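PDB 1J1I: meta cleavage compound hydrolase from Janthinobacterium, which takes part in carbazole degradation, where it probably hydrolyses a carbon-carbon bond of the ring meta-cleavage product to release anthranilate. Local coordinates for residues A[234-239]-A[259-264]; A[257-260]-A[266-269]; A[41-44]-A[48-51]; A[166-171]-A[175-180]. One frame throughout, in Å; residues are numbered along the deposited sequence.

Interaction 1 holds H261, which with S114 and D233 probably makes up the catalytic triad of this alpha/beta hydrolase. Interaction 2 shares C259 and G260 with it, and the two centres lie about 9 Å apart: the E266 carboxylate braces the backbone just ahead of the histidine. Interaction 4 packs against the same region. L170 O is a probable hydrogen-bond partner of H261 N at 2.8 Å, L170 packs on V235 and W262, and F175 meets E266. Interaction 3 stands apart, its centre about 16 Å from that of interaction 1, but G44 lies about 3 Å (nearest atoms) from S114, which places 41-44 beside the presumed nucleophile.

Interaction 1 of 4, residues A[234-239]-A[259-264]; sequences KVVPVE and CGHWAM
V235 and H261 bring the two backbones closest, with 6.5 Å between V235 CA and H261 CA. Two loops meet here, one running into helix 238-247 and the other into helix 263-266, whose N-cap is W262. The side-chain contact is almost wholly aliphatic packing on the imidazole of H261. V235 CB stands over the middle of one ring face, 3.6 Å from the centroid of the H261 ring and 7° off the normal, a CH-pi contact. The methyls spread over the same face: V235 CG1 lies 3.8 Å from H261 NE2, V235 CG2 3.9 Å from H261 CG. A second valine comes in obliquely, V236 CG2 touching H261 CE1 at 3.5 Å. With CG anti to the backbone N (chi1 -167°), the H261 ring swings out to meet both valines. Its ND1 is hydrogen-bonded to D233 OD2, and the other oxygen, D233 OD1, accepts from the backbone N of V235 and of V236, so the valine loop also positions the acid that fixes the ring. With S114 close by, the set is consistent with the Ser-His-Asp triad of the alpha/beta hydrolase fold. Replacing H261 by alanine would probably leave D233 OD2 without its ring partner and open a gap beneath V235. The loops follow the adjacent parallel strands 225-230 and 251-256; L170 of helix 160-170 packs on both V235 and W262, and M264 touches W55 of helix 51-55.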
loop_
_atom_site.group_PDB
_atom_site.type_symbol
_atom_site.label_atom_id
_atom_site.label_comp_id
_atom_site.label_asym_id
_atom_site.label_seq_id
_atom_site.Cartn_x
_atom_site.Cartn_y
_atom_site.Cartn_z
ATOM N N LYS A 234 -11.091 -13.453 -6.890
ATOM C CA LYS A 234 -12.298 -14.266 -6.736
ATOM C C LYS A 234 -12.128 -15.388 -5.711
ATOM O O LYS A 234 -13.113 -15.906 -5.186
ATOM C CB LYS A 234 -12.707 -14.869 -8.084
ATOM C CG LYS A 234 -13.112 -13.841 -9.127
ATOM C CD LYS A 234 -13.373 -14.497 -10.476
ATOM C CE LYS A 234 -13.733 -13.465 -11.535
ATOM N NZ LYS A 234 -13.825 -14.077 -12.890
ATOM N N VAL A 235 -10.880 -15.764 -5.440
ATOM C CA VAL A 235 -10.584 -16.822 -4.476
ATOM C C VAL A 235 -10.603 -16.233 -3.067
ATOM O O VAL A 235 -11.285 -16.740 -2.181
ATOM C CB VAL A 235 -9.197 -17.454 -4.746
ATOM C CG1 VAL A 235 -8.937 -18.593 -3.760
ATOM C CG2 VAL A 235 -9.128 -17.960 -6.180
ATOM N N VAL A 236 -9.841 -15.162 -2.870
ATOM C CA VAL A 236 -9.789 -14.478 -1.581
ATOM C C VAL A 236 -10.361 -13.078 -1.768
ATOM O O VAL A 236 -9.695 -12.195 -2.306
ATOM C CB VAL A 236 -8.340 -14.359 -1.060
ATOM C CG1 VAL A 236 -8.306 -13.506 0.207
ATOM C CG2 VAL A 236 -7.775 -15.740 -0.783
ATOM N N PRO A 237 -11.608 -12.856 -1.322
ATOM C CA PRO A 237 -12.274 -11.553 -1.444
ATOM C C PRO A 237 -11.450 -10.433 -0.820
ATOM O O PRO A 237 -10.692 -10.667 0.122
ATOM C CB PRO A 237 -13.595 -11.766 -0.708
ATOM C CG PRO A 237 -13.841 -13.243 -0.861
ATOM C CD PRO A 237 -12.473 -13.819 -0.621
ATOM N N VAL A 238 -11.607 -9.217 -1.336
ATOM C CA VAL A 238 -10.859 -8.081 -0.809
ATOM C C VAL A 238 -11.187 -7.833 0.664
ATOM O O VAL A 238 -10.335 -7.368 1.425
ATOM C CB VAL A 238 -11.131 -6.789 -1.633
ATOM C CG1 VAL A 238 -12.581 -6.368 -1.501
ATOM C CG2 VAL A 238 -10.207 -5.680 -1.172
ATOM N N GLU A 239 -12.414 -8.154 1.073
ATOM C CA GLU A 239 -12.815 -7.967 2.465
ATOM C C GLU A 239 -11.882 -8.749 3.399
ATOM O O GLU A 239 -11.688 -8.367 4.554
ATOM C CB GLU A 239 -14.257 -8.439 2.685
ATOM C CG GLU A 239 -15.330 -7.633 1.962
ATOM C CD GLU A 239 -15.221 -7.722 0.450
ATOM O OE1 GLU A 239 -15.022 -8.841 -0.068
ATOM O OE2 GLU A 239 -15.343 -6.675 -0.218
ATOM N N CYS A 259 -6.729 -6.439 -10.390
ATOM C CA CYS A 259 -5.800 -7.476 -9.992
ATOM C C CYS A 259 -6.565 -8.639 -9.393
ATOM O O CYS A 259 -7.451 -8.450 -8.559
ATOM C CB CYS A 259 -4.830 -6.889 -8.962
ATOM S SG CYS A 259 -3.547 -7.994 -8.378
ATOM N N GLY A 260 -6.217 -9.844 -9.830
ATOM C CA GLY A 260 -6.870 -11.038 -9.336
ATOM C C GLY A 260 -6.163 -11.644 -8.136
ATOM O O GLY A 260 -5.684 -10.925 -7.257
ATOM N N HIS A 261 -6.081 -12.972 -8.126
ATOM C CA HIS A 261 -5.477 -13.733 -7.036
ATOM C C HIS A 261 -3.946 -13.837 -7.063
ATOM O O HIS A 261 -3.340 -14.232 -6.064
ATOM C CB HIS A 261 -6.101 -15.138 -7.030
ATOM C CG HIS A 261 -5.820 -15.936 -5.792
ATOM N ND1 HIS A 261 -6.091 -15.471 -4.523
ATOM C CD2 HIS A 261 -5.337 -17.193 -5.635
ATOM C CE1 HIS A 261 -5.787 -16.405 -3.637
ATOM N NE2 HIS A 261 -5.328 -17.460 -4.287
ATOM N N TRP A 262 -3.322 -13.481 -8.188
ATOM C CA TRP A 262 -1.863 -13.562 -8.327
ATOM C C TRP A 262 -1.178 -12.228 -8.646
ATOM O O TRP A 262 -0.644 -12.046 -9.738
ATOM C CB TRP A 262 -1.480 -14.570 -9.421
ATOM C CG TRP A 262 -1.953 -15.976 -9.194
ATOM C CD1 TRP A 262 -2.250 -16.562 -7.996
ATOM C CD2 TRP A 262 -2.123 -16.992 -10.190
ATOM N NE1 TRP A 262 -2.594 -17.880 -8.186
ATOM C CE2 TRP A 262 -2.524 -18.169 -9.523
ATOM C CE3 TRP A 262 -1.973 -17.020 -11.583
ATOM C CZ2 TRP A 262 -2.778 -19.368 -10.202
ATOM C CZ3 TRP A 262 -2.225 -18.214 -12.261
ATOM C CH2 TRP A 262 -2.623 -19.370 -11.565
ATOM N N ALA A 263 -1.169 -11.306 -7.688
ATOM C CA ALA A 263 -0.553 -10.002 -7.905
ATOM C C ALA A 263 0.882 -10.078 -8.438
ATOM O O ALA A 263 1.251 -9.326 -9.339
ATOM C CB ALA A 263 -0.586 -9.188 -6.605
ATOM N N MET A 264 1.692 -10.985 -7.893
ATOM C CA MET A 264 3.088 -11.109 -8.324
ATOM C C MET A 264 3.249 -11.530 -9.785
ATOM O O MET A 264 4.301 -11.295 -10.390
ATOM C CB MET A 264 3.843 -12.106 -7.439
ATOM C CG MET A 264 3.522 -13.562 -7.723
ATOM S SD MET A 264 1.818 -14.006 -7.381
ATOM C CE MET A 264 1.841 -15.726 -7.818
#

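Interaction 2 of 4, residues A[257-260]-A[266-269]; sequences PHCG and EHPE
G260 N donates to E266 OE1 over 2.7 Å with an N-H...O angle of 162°, arriving on the syn side of the carboxylate. A second bond runs from H267 NE2 to H258 O, 2.8 Å long and bent to 156°, with the carbonyl oxygen lying close to the imidazole plane. Each bond pairs a backbone atom of 257-260 with a side chain of 266-269, so the two segments are tied at two points. E266 spreads its grip further: OE1 also takes N172 ND2, and OE2 accepts from W262 N, so one buried carboxylate has three N-H partners. It gets there on an extended chain (chi2 173°). The fit leaves little room at G260, where a beta carbon would come within 2.9 Å of E266 OE2. Beside the polar pair, C259 SG approaches the edge of the H267 ring, 3.8 Å from H267 CD2, and C259 CB lies 3.9 Å from the same CD2. H258 turns its imidazole away from this cluster, and its NE2 is hydrogen-bonded to D249 OD2 of the second subunit. The contact thus links the loop leaving strand 251-256, the outermost of this chain's sheet, which carries the presumed catalytic H261 just beyond G260, to the junction of two helices: H267 follows helix 263-266 and is the N-cap of helix 268-281.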
loop_
_atom_site.group_PDB
_atom_site.type_symbol
_atom_site.label_atom_id
_atom_site.label_comp_id
_atom_site.label_asym_id
_atom_site.label_seq_id
_atom_site.Cartn_x
_atom_site.Cartn_y
_atom_site.Cartn_z
ATOM N N PRO A 257 -5.862 -2.414 -7.725
ATOM C CA PRO A 257 -7.033 -2.493 -8.604
ATOM C C PRO A 257 -6.721 -3.338 -9.842
ATOM O O PRO A 257 -5.555 -3.533 -10.179
ATOM C CB PRO A 257 -7.291 -1.032 -8.956
ATOM C CG PRO A 257 -5.876 -0.485 -9.078
ATOM C CD PRO A 257 -5.190 -1.104 -7.850
ATOM N N HIS A 258 -7.763 -3.843 -10.502
ATOM C CA HIS A 258 -7.592 -4.636 -11.720
ATOM C C HIS A 258 -6.553 -5.721 -11.489
ATOM O O HIS A 258 -5.627 -5.907 -12.281
ATOM C CB HIS A 258 -7.147 -3.710 -12.847
ATOM C CG HIS A 258 -7.949 -2.451 -12.930
ATOM N ND1 HIS A 258 -7.374 -1.208 -13.093
ATOM C CD2 HIS A 258 -9.284 -2.239 -12.845
ATOM C CE1 HIS A 258 -8.320 -0.287 -13.101
ATOM N NE2 HIS A 258 -9.487 -0.885 -12.953
ATOM N N CYS A 259 -6.729 -6.439 -10.390
ATOM C CA CYS A 259 -5.800 -7.476 -9.992
ATOM C C CYS A 259 -6.565 -8.639 -9.393
ATOM O O CYS A 259 -7.451 -8.450 -8.559
ATOM C CB CYS A 259 -4.830 -6.889 -8.962
ATOM S SG CYS A 259 -3.547 -7.994 -8.378
ATOM N N GLY A 260 -6.217 -9.844 -9.830
ATOM C CA GLY A 260 -6.870 -11.038 -9.336
ATOM C C GLY A 260 -6.163 -11.644 -8.136
ATOM O O GLY A 260 -5.684 -10.925 -7.257
ATOM N N GLU A 266 0.432 -11.079 -12.205
ATOM C CA GLU A 266 -0.339 -10.113 -12.989
ATOM C C GLU A 266 0.308 -8.730 -13.088
ATOM O O GLU A 266 0.193 -8.057 -14.114
ATOM C CB GLU A 266 -1.746 -9.974 -12.402
ATOM C CG GLU A 266 -2.511 -11.284 -12.304
ATOM C CD GLU A 266 -3.827 -11.139 -11.563
ATOM O OE1 GLU A 266 -4.643 -10.270 -11.947
ATOM O OE2 GLU A 266 -4.047 -11.898 -10.592
ATOM N N HIS A 267 0.981 -8.305 -12.022
ATOM C CA HIS A 267 1.639 -7.003 -11.989
ATOM C C HIS A 267 2.948 -7.153 -11.227
ATOM O O HIS A 267 3.089 -6.637 -10.118
ATOM C CB HIS A 267 0.745 -5.983 -11.276
ATOM C CG HIS A 267 -0.647 -5.910 -11.824
ATOM N ND1 HIS A 267 -0.939 -5.330 -13.040
ATOM C CD2 HIS A 267 -1.825 -6.351 -11.324
ATOM C CE1 HIS A 267 -2.239 -5.416 -13.264
ATOM N NE2 HIS A 267 -2.799 -6.032 -12.239
ATOM N N PRO A 268 3.930 -7.854 -11.820
ATOM C CA PRO A 268 5.225 -8.067 -11.162
ATOM C C PRO A 268 5.971 -6.823 -10.687
ATOM O O PRO A 268 6.440 -6.783 -9.546
ATOM C CB PRO A 268 6.011 -8.894 -12.192
ATOM C CG PRO A 268 5.398 -8.494 -13.508
ATOM C CD PRO A 268 3.928 -8.410 -13.188
ATOM N N GLU A 269 6.076 -5.810 -11.544
ATOM C CA GLU A 269 6.773 -4.580 -11.177
ATOM C C GLU A 269 6.095 -3.889 -9.999
ATOM O O GLU A 269 6.755 -3.426 -9.062
ATOM C CB GLU A 269 6.822 -3.625 -12.369
ATOM C CG GLU A 269 7.736 -4.087 -13.489
ATOM C CD GLU A 269 8.958 -3.199 -13.642
ATOM O OE1 GLU A 269 8.793 -2.011 -14.005
ATOM O OE2 GLU A 269 10.083 -3.685 -13.395
#

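Interaction 3 of 4, residues A[41-44]-A[48-51]; sequences LIHG and GAES
H43 lays its imidazole against the backbone of A49 and E50. H43 CB rests 3.8 Å from E50 O. CG of H43 comes next, 3.7 Å from E50 CA, which stands over one ring face, offset toward the rim, in a CH-pi contact. On one branch H43 CD2 meets S51 N at 3.8 Å; on the other, H43 CE1 lies 3.6 Å from A49 O, over the same face as E50 CA. H43 ND1 donates to G44 O at 2.8 Å and 163°, a bond nearly in the ring plane. The H43 chi1 of 63° makes it possible by folding the ring between backbone N and carbonyl. At the far end NE2 accepts a hydrogen bond from M73 N, so both ring nitrogens are held. A leucine in place of H43 would probably leave G44 O and M73 N without these partners and let the glycine turn shift. A water donates to L41 O and S51 OG and makes a weak bond to H43 N; S51 OG is also hydrogen-bonded to D72 OD1. The His-Gly pair, close to S114, probably corresponds to the HG turn that in this fold lies by the oxyanion hole. The turn follows strand 38-42, between strands 67-71 and 108-113; E50, the N-cap of helix 51-55, bonds G53 N through OE2.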
loop_
_atom_site.group_PDB
_atom_site.type_symbol
_atom_site.label_atom_id
_atom_site.label_comp_id
_atom_site.label_asym_id
_atom_site.label_seq_id
_atom_site.Cartn_x
_atom_site.Cartn_y
_atom_site.Cartn_z
ATOM N N LEU A 41 10.633 -16.381 -0.822
ATOM C CA LEU A 41 9.380 -16.286 -1.559
ATOM C C LEU A 41 8.729 -17.668 -1.551
ATOM O O LEU A 41 9.389 -18.665 -1.852
ATOM C CB LEU A 41 9.653 -15.824 -3.000
ATOM C CG LEU A 41 10.525 -14.567 -3.165
ATOM C CD1 LEU A 41 10.703 -14.251 -4.647
ATOM C CD2 LEU A 41 9.886 -13.375 -2.441
ATOM N N ILE A 42 7.444 -17.724 -1.192
ATOM C CA ILE A 42 6.707 -18.988 -1.138
ATOM C C ILE A 42 5.534 -18.952 -2.108
ATOM O O ILE A 42 4.611 -18.155 -1.946
ATOM C CB ILE A 42 6.151 -19.270 0.282
ATOM C CG1 ILE A 42 7.222 -18.995 1.342
ATOM C CG2 ILE A 42 5.735 -20.726 0.389
ATOM C CD1 ILE A 42 8.458 -19.843 1.195
ATOM N N HIS A 43 5.579 -19.828 -3.108
ATOM C CA HIS A 43 4.547 -19.922 -4.138
ATOM C C HIS A 43 3.181 -20.352 -3.592
ATOM O O HIS A 43 3.068 -20.822 -2.461
ATOM C CB HIS A 43 5.006 -20.906 -5.223
ATOM C CG HIS A 43 5.192 -22.308 -4.726
ATOM N ND1 HIS A 43 4.143 -23.192 -4.582
ATOM C CD2 HIS A 43 6.293 -22.960 -4.282
ATOM C CE1 HIS A 43 4.590 -24.325 -4.071
ATOM N NE2 HIS A 43 5.891 -24.211 -3.878
ATOM N N GLY A 44 2.148 -20.194 -4.412
ATOM C CA GLY A 44 0.813 -20.578 -3.994
ATOM C C GLY A 44 0.513 -22.040 -4.258
ATOM O O GLY A 44 1.366 -22.789 -4.745
ATOM N N GLY A 48 0.847 -27.933 -10.278
ATOM C CA GLY A 48 1.941 -27.386 -11.057
ATOM C C GLY A 48 2.502 -26.075 -10.539
ATOM O O GLY A 48 3.362 -25.472 -11.179
ATOM N N ALA A 49 2.028 -25.625 -9.383
ATOM C CA ALA A 49 2.528 -24.376 -8.826
ATOM C C ALA A 49 3.891 -24.604 -8.192
ATOM O O ALA A 49 4.090 -25.562 -7.442
ATOM C CB ALA A 49 1.554 -23.824 -7.792
ATOM N N GLU A 50 4.833 -23.728 -8.518
ATOM C CA GLU A 50 6.184 -23.806 -7.974
ATOM C C GLU A 50 6.896 -22.462 -8.111
ATOM O O GLU A 50 6.351 -21.512 -8.680
ATOM C CB GLU A 50 6.978 -24.947 -8.638
ATOM C CG GLU A 50 6.936 -24.990 -10.160
ATOM C CD GLU A 50 7.741 -23.876 -10.795
ATOM O OE1 GLU A 50 8.971 -23.829 -10.574
ATOM O OE2 GLU A 50 7.144 -23.046 -11.512
ATOM N N SER A 51 8.114 -22.389 -7.590
ATOM C CA SER A 51 8.887 -21.155 -7.569
ATOM C C SER A 51 9.166 -20.391 -8.861
ATOM O O SER A 51 9.033 -19.168 -8.891
ATOM C CB SER A 51 10.210 -21.407 -6.841
ATOM O OG SER A 51 9.969 -21.846 -5.514
HETATM O O HOH W 1 8.418 -19.968 -4.156
#

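Interaction 4 of 4, residues A[166-171]-A[175-180]; sequences LVKALT and FKIDDA
V167 is the first residue of 166-171 to meet the returning chain: its CG1 touches both F175 CE2 and I177 CD1, each at 3.6 Å from V167 CG1, and so fills the angle between the ring and the isoleucine tip. One residue on, K168 lends only its aliphatic part. K168 CG lies 3.6 Å from I177 CD1 and K168 CE 3.7 Å from I177 CG1, the lysine chain running across the isoleucine at about a right angle. T171 closes the segment and does two jobs. T171 OG1 donates to V167 O at 2.7 Å, reaching back one turn; a chi1 of 55° places OG1 between backbone N and carbonyl, and the bond to V167 O fixes the rotation. With the hydroxyl so held, T171 CG2 hangs 3.7 Å above one face of the F175 ring, offset toward the rim, in a CH-pi contact, while T171 OG1 also sits 3.4 Å from F175 CD2. A chi1 of -175° carries the F175 ring back toward T171 and V167, the latter approaching obliquely. The turn joins helices 160-170 and 179-190, which come between strands 131-137 and 225-230 in the chain, where alpha/beta hydrolases usually insert their lid, so they probably belong to it; D178 caps the second helix through M181 N, V167 packs on M181 and I182 of it, and F175 leans on I265 of helix 263-266.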
loop_
_atom_site.group_PDB
_atom_site.type_symbol
_atom_site.label_atom_id
_atom_site.label_comp_id
_atom_site.label_asym_id
_atom_site.label_seq_id
_atom_site.Cartn_x
_atom_site.Cartn_y
_atom_site.Cartn_z
ATOM N N LEU A 166 -8.051 -22.037 -15.883
ATOM C CA LEU A 166 -7.747 -21.758 -14.484
ATOM C C LEU A 166 -7.006 -20.433 -14.331
ATOM O O LEU A 166 -7.377 -19.600 -13.507
ATOM C CB LEU A 166 -6.918 -22.905 -13.884
ATOM C CG LEU A 166 -6.476 -22.845 -12.414
ATOM C CD1 LEU A 166 -5.340 -21.847 -12.242
ATOM C CD2 LEU A 166 -7.664 -22.482 -11.537
ATOM N N VAL A 167 -5.959 -20.235 -15.127
ATOM C CA VAL A 167 -5.184 -19.003 -15.048
ATOM C C VAL A 167 -6.041 -17.780 -15.367
ATOM O O VAL A 167 -5.967 -16.771 -14.668
ATOM C CB VAL A 167 -3.965 -19.043 -15.993
ATOM C CG1 VAL A 167 -3.232 -17.710 -15.960
ATOM C CG2 VAL A 167 -3.027 -20.172 -15.573
ATOM N N LYS A 168 -6.850 -17.869 -16.418
ATOM C CA LYS A 168 -7.723 -16.760 -16.785
ATOM C C LYS A 168 -8.714 -16.472 -15.660
ATOM O O LYS A 168 -8.999 -15.318 -15.348
ATOM C CB LYS A 168 -8.503 -17.083 -18.066
ATOM C CG LYS A 168 -7.668 -17.119 -19.329
ATOM C CD LYS A 168 -8.557 -17.267 -20.556
ATOM C CE LYS A 168 -7.743 -17.267 -21.841
ATOM N NZ LYS A 168 -8.606 -17.409 -23.047
ATOM N N ALA A 169 -9.230 -17.533 -15.049
ATOM C CA ALA A 169 -10.197 -17.396 -13.966
ATOM C C ALA A 169 -9.639 -16.716 -12.715
ATOM O O ALA A 169 -10.334 -15.927 -12.073
ATOM C CB ALA A 169 -10.755 -18.764 -13.602
ATOM N N LEU A 170 -8.386 -17.015 -12.379
ATOM C CA LEU A 170 -7.749 -16.460 -11.183
ATOM C C LEU A 170 -7.055 -15.116 -11.367
ATOM O O LEU A 170 -6.525 -14.551 -10.405
ATOM C CB LEU A 170 -6.724 -17.453 -10.632
ATOM C CG LEU A 170 -7.193 -18.881 -10.354
ATOM C CD1 LEU A 170 -6.091 -19.626 -9.621
ATOM C CD2 LEU A 170 -8.459 -18.864 -9.522
ATOM N N THR A 171 -7.047 -14.610 -12.595
ATOM C CA THR A 171 -6.395 -13.340 -12.893
ATOM C C THR A 171 -7.390 -12.274 -13.354
ATOM O O THR A 171 -8.527 -12.590 -13.705
ATOM C CB THR A 171 -5.313 -13.530 -13.978
ATOM O OG1 THR A 171 -5.893 -14.152 -15.133
ATOM C CG2 THR A 171 -4.183 -14.407 -13.454
ATOM N N PHE A 175 -5.306 -9.595 -17.872
ATOM C CA PHE A 175 -4.126 -10.451 -17.886
ATOM C C PHE A 175 -3.978 -11.197 -19.214
ATOM O O PHE A 175 -4.904 -11.868 -19.667
ATOM C CB PHE A 175 -4.199 -11.461 -16.737
ATOM C CG PHE A 175 -2.969 -12.309 -16.598
ATOM C CD1 PHE A 175 -1.764 -11.747 -16.190
ATOM C CD2 PHE A 175 -3.008 -13.668 -16.896
ATOM C CE1 PHE A 175 -0.613 -12.527 -16.079
ATOM C CE2 PHE A 175 -1.863 -14.456 -16.790
ATOM C CZ PHE A 175 -0.663 -13.885 -16.381
ATOM N N LYS A 176 -2.806 -11.071 -19.829
ATOM C CA LYS A 176 -2.525 -11.737 -21.096
ATOM C C LYS A 176 -1.835 -13.078 -20.851
ATOM O O LYS A 176 -0.737 -13.134 -20.290
ATOM C CB LYS A 176 -1.631 -10.854 -21.973
ATOM C CG LYS A 176 -1.230 -11.496 -23.294
ATOM C CD LYS A 176 -0.263 -10.616 -24.078
ATOM C CE LYS A 176 0.134 -11.271 -25.395
ATOM N NZ LYS A 176 1.064 -10.423 -26.193
ATOM N N ILE A 177 -2.486 -14.157 -21.270
ATOM C CA ILE A 177 -1.936 -15.494 -21.096
ATOM C C ILE A 177 -0.651 -15.665 -21.904
ATOM O O ILE A 177 -0.544 -15.179 -23.029
ATOM C CB ILE A 177 -2.943 -16.568 -21.549
ATOM C CG1 ILE A 177 -4.253 -16.421 -20.770
ATOM C CG2 ILE A 177 -2.350 -17.952 -21.347
ATOM C CD1 ILE A 177 -4.119 -16.640 -19.278
ATOM N N ASP A 178 0.323 -16.354 -21.318
ATOM C CA ASP A 178 1.601 -16.605 -21.979
ATOM C C ASP A 178 1.828 -18.109 -22.115
ATOM O O ASP A 178 2.166 -18.781 -21.142
ATOM C CB ASP A 178 2.743 -15.985 -21.171
ATOM C CG ASP A 178 4.105 -16.287 -21.763
ATOM O OD1 ASP A 178 4.354 -15.887 -22.920
ATOM O OD2 ASP A 178 4.928 -16.924 -21.073
ATOM N N ASP A 179 1.640 -18.626 -23.326
ATOM C CA ASP A 179 1.810 -20.051 -23.602
ATOM C C ASP A 179 2.987 -20.702 -22.876
ATOM O O ASP A 179 2.839 -21.764 -22.270
ATOM C CB ASP A 179 1.956 -20.274 -25.108
ATOM C CG ASP A 179 0.639 -20.154 -25.841
ATOM O OD1 ASP A 179 0.655 -20.136 -27.089
ATOM O OD2 ASP A 179 -0.413 -20.088 -25.169
ATOM N N ALA A 180 4.153 -20.070 -22.945
ATOM C CA ALA A 180 5.343 -20.597 -22.291
ATOM C C ALA A 180 5.070 -20.841 -20.811
ATOM O O ALA A 180 5.426 -21.886 -20.266
ATOM C CB ALA A 180 6.502 -19.624 -22.455
#